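Local coordinates for probable host range protein 2-3 (Myxoma virus, PDB 5CZ3) that probably acts as a host-range factor of the poxvirus C7 family, helping the virus multiply in different cell types, at residues V52-I66 with A81-I93. Numbering follows the deposited sequence.
Sequences VLEPDWENIVEAKPI and AKTHTSLIYKVVI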
loop_
_atom_site.group_PDB
_atom_site.type_symbol
_atom_site.label_atom_id
_atom_site.label_comp_id
_atom_site.label_asym_id
_atom_site.label_seq_id
_atom_site.Cartn_x
_atom_site.Cartn_y
_atom_site.Cartn_z
ATOM N N VAL A 52 -5.652 -1.503 -4.017
ATOM C CA VAL A 52 -6.530 -2.573 -4.469
ATOM C C VAL A 52 -6.209 -3.858 -3.719
ATOM O O VAL A 52 -5.209 -4.521 -3.996
ATOM C CB VAL A 52 -6.407 -2.806 -5.981
ATOM C CG1 VAL A 52 -7.341 -3.925 -6.418
ATOM C CG2 VAL A 52 -6.708 -1.518 -6.740
ATOM N N LEU A 53 -7.064 -4.199 -2.761
ATOM C CA LEU A 53 -6.848 -5.363 -1.911
ATOM C C LEU A 53 -7.696 -6.548 -2.353
ATOM O O LEU A 53 -8.897 -6.412 -2.586
ATOM C CB LEU A 53 -7.155 -5.016 -0.453
ATOM C CG LEU A 53 -7.061 -6.154 0.566
ATOM C CD1 LEU A 53 -5.626 -6.642 0.697
ATOM C CD2 LEU A 53 -7.609 -5.718 1.918
ATOM N N GLU A 54 -7.062 -7.710 -2.466
ATOM C CA GLU A 54 -7.769 -8.939 -2.806
ATOM C C GLU A 54 -7.521 -9.998 -1.740
ATOM O O GLU A 54 -6.609 -10.816 -1.873
ATOM C CB GLU A 54 -7.333 -9.451 -4.178
ATOM C CG GLU A 54 -7.606 -8.477 -5.306
ATOM C CD GLU A 54 -6.917 -8.872 -6.595
ATOM O OE1 GLU A 54 -6.808 -10.087 -6.862
ATOM O OE2 GLU A 54 -6.481 -7.967 -7.337
ATOM N N PRO A 55 -8.332 -9.978 -0.673
ATOM C CA PRO A 55 -8.201 -10.897 0.462
ATOM C C PRO A 55 -8.309 -12.360 0.053
ATOM O O PRO A 55 -9.066 -12.694 -0.858
ATOM C CB PRO A 55 -9.373 -10.506 1.369
ATOM C CG PRO A 55 -9.686 -9.103 1.000
ATOM C CD PRO A 55 -9.428 -9.014 -0.472
ATOM N N ASP A 56 -7.549 -13.219 0.724
ATOM C CA ASP A 56 -7.639 -14.655 0.507
ATOM C C ASP A 56 -8.838 -15.195 1.279
ATOM O O ASP A 56 -8.684 -15.797 2.342
ATOM C CB ASP A 56 -6.344 -15.345 0.943
ATOM C CG ASP A 56 -6.277 -16.795 0.508
ATOM O OD1 ASP A 56 -7.167 -17.239 -0.248
ATOM O OD2 ASP A 56 -5.324 -17.491 0.919
ATOM N N TRP A 57 -10.028 -14.971 0.730
ATOM C CA TRP A 57 -11.284 -15.252 1.422
ATOM C C TRP A 57 -11.424 -16.702 1.882
ATOM O O TRP A 57 -11.996 -16.968 2.939
ATOM C CB TRP A 57 -12.473 -14.889 0.526
ATOM C CG TRP A 57 -12.560 -13.427 0.181
ATOM C CD1 TRP A 57 -12.342 -12.859 -1.040
ATOM C CD2 TRP A 57 -12.892 -12.352 1.070
ATOM N NE1 TRP A 57 -12.517 -11.498 -0.968
ATOM C CE2 TRP A 57 -12.855 -11.162 0.316
ATOM C CE3 TRP A 57 -13.216 -12.280 2.428
ATOM C CZ2 TRP A 57 -13.129 -9.916 0.876
ATOM C CZ3 TRP A 57 -13.488 -11.042 2.982
ATOM C CH2 TRP A 57 -13.442 -9.876 2.206
ATOM N N GLU A 58 -10.898 -17.634 1.093
ATOM C CA GLU A 58 -11.039 -19.054 1.402
ATOM C C GLU A 58 -10.292 -19.458 2.670
ATOM O O GLU A 58 -10.582 -20.495 3.264
ATOM C CB GLU A 58 -10.550 -19.909 0.231
ATOM C CG GLU A 58 -11.334 -19.729 -1.055
ATOM C CD GLU A 58 -11.121 -20.877 -2.022
ATOM N N ASN A 59 -9.335 -18.637 3.086
ATOM C CA ASN A 59 -8.473 -18.993 4.206
ATOM C C ASN A 59 -8.571 -18.028 5.383
ATOM O O ASN A 59 -7.749 -18.070 6.299
ATOM C CB ASN A 59 -7.025 -19.088 3.728
ATOM C CG ASN A 59 -6.862 -20.044 2.564
ATOM O OD1 ASN A 59 -7.507 -21.093 2.514
ATOM N ND2 ASN A 59 -6.005 -19.686 1.617
ATOM N N ILE A 60 -9.578 -17.160 5.358
ATOM C CA ILE A 60 -9.810 -16.231 6.459
ATOM C C ILE A 60 -11.280 -16.215 6.860
ATOM O O ILE A 60 -12.154 -16.551 6.062
ATOM C CB ILE A 60 -9.377 -14.795 6.101
ATOM C CG1 ILE A 60 -10.163 -14.286 4.888
ATOM C CG2 ILE A 60 -7.877 -14.732 5.848
ATOM C CD1 ILE A 60 -9.794 -12.882 4.461
ATOM N N VAL A 61 -11.547 -15.829 8.103
ATOM C CA VAL A 61 -12.917 -15.665 8.566
ATOM C C VAL A 61 -13.432 -14.292 8.153
ATOM O O VAL A 61 -14.622 -14.112 7.892
ATOM C CB VAL A 61 -13.034 -15.834 10.096
ATOM C CG1 VAL A 61 -12.802 -17.284 10.488
ATOM C CG2 VAL A 61 -12.052 -14.919 10.817
ATOM N N GLU A 62 -12.515 -13.332 8.082
ATOM C CA GLU A 62 -12.830 -11.967 7.686
ATOM C C GLU A 62 -11.548 -11.210 7.359
ATOM O O GLU A 62 -10.476 -11.538 7.869
ATOM C CB GLU A 62 -13.606 -11.245 8.790
ATOM C CG GLU A 62 -12.945 -11.308 10.157
ATOM C CD GLU A 62 -13.703 -10.523 11.208
ATOM O OE1 GLU A 62 -14.761 -9.948 10.875
ATOM O OE2 GLU A 62 -13.241 -10.480 12.368
ATOM N N ALA A 63 -11.661 -10.198 6.506
ATOM C CA ALA A 63 -10.509 -9.388 6.131
ATOM C C ALA A 63 -10.347 -8.206 7.080
ATOM O O ALA A 63 -11.280 -7.430 7.284
ATOM C CB ALA A 63 -10.645 -8.903 4.697
ATOM N N LYS A 64 -9.157 -8.082 7.662
ATOM C CA LYS A 64 -8.843 -6.973 8.557
ATOM C C LYS A 64 -8.931 -5.644 7.811
ATOM O O LYS A 64 -8.808 -5.612 6.588
ATOM C CB LYS A 64 -7.445 -7.152 9.156
ATOM C CG LYS A 64 -7.191 -8.526 9.760
ATOM C CD LYS A 64 -5.799 -8.611 10.369
ATOM C CE LYS A 64 -5.445 -10.041 10.743
ATOM N NZ LYS A 64 -4.048 -10.161 11.244
ATOM N N PRO A 65 -9.153 -4.540 8.538
ATOM C CA PRO A 65 -9.139 -3.246 7.849
ATOM C C PRO A 65 -7.716 -2.797 7.534
ATOM O O PRO A 65 -6.771 -3.303 8.139
ATOM C CB PRO A 65 -9.797 -2.293 8.860
ATOM C CG PRO A 65 -10.367 -3.172 9.944
ATOM C CD PRO A 65 -9.534 -4.408 9.952
ATOM N N ILE A 66 -7.567 -1.871 6.593
ATOM C CA ILE A 66 -6.276 -1.236 6.359
ATOM C C ILE A 66 -6.239 0.104 7.076
ATOM O O ILE A 66 -7.121 0.942 6.885
ATOM C CB ILE A 66 -5.991 -1.010 4.862
ATOM C CG1 ILE A 66 -5.976 -2.339 4.107
ATOM C CG2 ILE A 66 -4.670 -0.277 4.679
ATOM C CD1 ILE A 66 -5.526 -2.219 2.667
ATOM N N ALA A 81 -14.926 1.362 -2.610
ATOM C CA ALA A 81 -15.546 0.507 -3.621
ATOM C C ALA A 81 -15.267 -0.976 -3.400
ATOM O O ALA A 81 -14.223 -1.352 -2.870
ATOM C CB ALA A 81 -15.081 0.921 -5.010
ATOM N N LYS A 82 -16.214 -1.814 -3.817
ATOM C CA LYS A 82 -16.058 -3.263 -3.738
ATOM C C LYS A 82 -16.384 -3.936 -5.069
ATOM O O LYS A 82 -17.357 -3.577 -5.732
ATOM C CB LYS A 82 -16.957 -3.854 -2.644
ATOM C CG LYS A 82 -16.599 -3.475 -1.218
ATOM C CD LYS A 82 -17.580 -4.105 -0.236
ATOM C CE LYS A 82 -17.229 -3.759 1.204
ATOM N N THR A 83 -15.565 -4.908 -5.460
ATOM C CA THR A 83 -15.923 -5.808 -6.549
ATOM C C THR A 83 -16.274 -7.149 -5.933
ATOM O O THR A 83 -16.474 -7.246 -4.725
ATOM C CB THR A 83 -14.790 -5.987 -7.577
ATOM O OG1 THR A 83 -13.854 -6.964 -7.103
ATOM C CG2 THR A 83 -14.079 -4.668 -7.832
ATOM N N HIS A 84 -16.334 -8.189 -6.751
ATOM C CA HIS A 84 -16.715 -9.505 -6.253
ATOM C C HIS A 84 -15.559 -10.134 -5.482
ATOM O O HIS A 84 -15.758 -11.042 -4.676
ATOM N N THR A 85 -14.353 -9.629 -5.722
ATOM C CA THR A 85 -13.148 -10.204 -5.138
ATOM C C THR A 85 -12.233 -9.152 -4.522
ATOM O O THR A 85 -11.423 -9.459 -3.648
ATOM C CB THR A 85 -12.350 -10.993 -6.192
ATOM O OG1 THR A 85 -12.232 -10.207 -7.385
ATOM C CG2 THR A 85 -13.056 -12.295 -6.524
ATOM N N SER A 86 -12.370 -7.910 -4.979
ATOM C CA SER A 86 -11.456 -6.845 -4.584
ATOM C C SER A 86 -12.084 -5.818 -3.651
ATOM O O SER A 86 -13.254 -5.464 -3.788
ATOM C CB SER A 86 -10.915 -6.131 -5.825
ATOM O OG SER A 86 -10.183 -7.024 -6.645
ATOM N N LEU A 87 -11.285 -5.349 -2.699
ATOM C CA LEU A 87 -11.639 -4.209 -1.866
ATOM C C LEU A 87 -10.803 -3.017 -2.315
ATOM O O LEU A 87 -9.581 -3.116 -2.424
ATOM C CB LEU A 87 -11.400 -4.510 -0.383
ATOM C CG LEU A 87 -12.112 -5.726 0.216
ATOM C CD1 LEU A 87 -11.595 -6.014 1.617
ATOM C CD2 LEU A 87 -13.617 -5.509 0.233
ATOM N N ILE A 88 -11.457 -1.892 -2.583
ATOM C CA ILE A 88 -10.766 -0.739 -3.145
ATOM C C ILE A 88 -10.745 0.448 -2.187
ATOM O O ILE A 88 -11.768 1.090 -1.952
ATOM C CB ILE A 88 -11.408 -0.308 -4.476
ATOM C CG1 ILE A 88 -11.369 -1.467 -5.473
ATOM C CG2 ILE A 88 -10.695 0.908 -5.042
ATOM C CD1 ILE A 88 -12.197 -1.238 -6.714
ATOM N N TYR A 89 -9.569 0.728 -1.635
ATOM C CA TYR A 89 -9.385 1.866 -0.743
ATOM C C TYR A 89 -8.838 3.074 -1.497
ATOM O O TYR A 89 -8.085 2.930 -2.461
ATOM C CB TYR A 89 -8.435 1.509 0.405
ATOM C CG TYR A 89 -8.939 0.445 1.356
ATOM C CD1 TYR A 89 -8.759 -0.905 1.080
ATOM C CD2 TYR A 89 -9.572 0.791 2.543
ATOM C CE1 TYR A 89 -9.207 -1.879 1.954
ATOM C CE2 TYR A 89 -10.022 -0.175 3.423
ATOM C CZ TYR A 89 -9.838 -1.508 3.122
ATOM O OH TYR A 89 -10.287 -2.470 3.997
ATOM N N LYS A 90 -9.215 4.266 -1.048
ATOM C CA LYS A 90 -8.671 5.498 -1.604
ATOM C C LYS A 90 -8.440 6.515 -0.497
ATOM O O LYS A 90 -9.361 6.859 0.243
ATOM C CB LYS A 90 -9.602 6.081 -2.669
ATOM C CG LYS A 90 -9.108 7.397 -3.262
ATOM C CD LYS A 90 -10.003 7.879 -4.395
ATOM C CE LYS A 90 -9.504 9.200 -4.970
ATOM N NZ LYS A 90 -10.325 9.656 -6.127
ATOM N N VAL A 91 -7.205 6.991 -0.377
ATOM C CA VAL A 91 -6.890 7.998 0.624
ATOM C C VAL A 91 -6.094 9.141 -0.003
ATOM O O VAL A 91 -5.246 8.928 -0.870
ATOM C CB VAL A 91 -6.112 7.385 1.825
ATOM C CG1 VAL A 91 -4.777 6.815 1.386
ATOM C CG2 VAL A 91 -5.921 8.414 2.927
ATOM N N VAL A 92 -6.402 10.360 0.421
ATOM C CA VAL A 92 -5.698 11.541 -0.051
ATOM C C VAL A 92 -5.100 12.289 1.132
ATOM O O VAL A 92 -5.809 12.651 2.070
ATOM C CB VAL A 92 -6.628 12.478 -0.846
ATOM C CG1 VAL A 92 -5.912 13.774 -1.189
ATOM C CG2 VAL A 92 -7.130 11.783 -2.108
ATOM N N ILE A 93 -3.791 12.502 1.091
ATOM C CA ILE A 93 -3.111 13.241 2.145
ATOM C C ILE A 93 -2.589 14.564 1.612
ATOM O O ILE A 93 -2.356 14.715 0.413
ATOM C CB ILE A 93 -1.939 12.441 2.740
ATOM C CG1 ILE A 93 -0.899 12.138 1.661
ATOM C CG2 ILE A 93 -2.441 11.156 3.375
ATOM C CD1 ILE A 93 0.335 11.435 2.180
HETATM O O HOH W 1 -8.540 -6.516 -9.228
#
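Ile-66 lies over one face of the Tyr-89 ring, its CG1 making a CH-pi contact 4.3 Å from the ring centroid and 26° off the normal. Leu-53 CD2 meets the same ring at its edge. A tyrosine suits the place: its ring gives a face to Ile-66 and an edge to Leu-53, while OH at the far end comes beside Pro-65 CA. The Trp-57 indole has Pro-55 CB over one face, and its edge faces Thr-85 O, in plane, with NE1 3.5 Å from that oxygen. Leu-87 CD1 reaches the indole obliquely and fits against Pro-55 CG at 3.7 Å. With CG beside the backbone N (chi1 -57°), Leu-87 lies alongside Leu-53, pointing the same way, and its CD1 also touches Ala-63 CB, the small side chain by which the returning loop meets this leucine.

They lie where the chain leaves strand 45-54 of one sheet of this C7-family beta-sandwich and crosses by a loop to strand 67-70 of the other; strands 45-54 and 87-95 are antiparallel neighbours in the first. Leu-53 and Leu-87 form a hydrogen-bonded pair: Leu-53 N donates to Leu-87 O (2.8 Å), and Leu-87 N to Leu-53 O (2.6 Å). Beyond it, Glu-54 CG packs 3.2 Å from Ser-86 OG, while a water joins OG to Glu-54 OE2, which also salt-bridges Arg-150. Thr-83 OG1 accepts from the backbone N of Thr-85 (an ST turn) and Ser-86 (an ST motif).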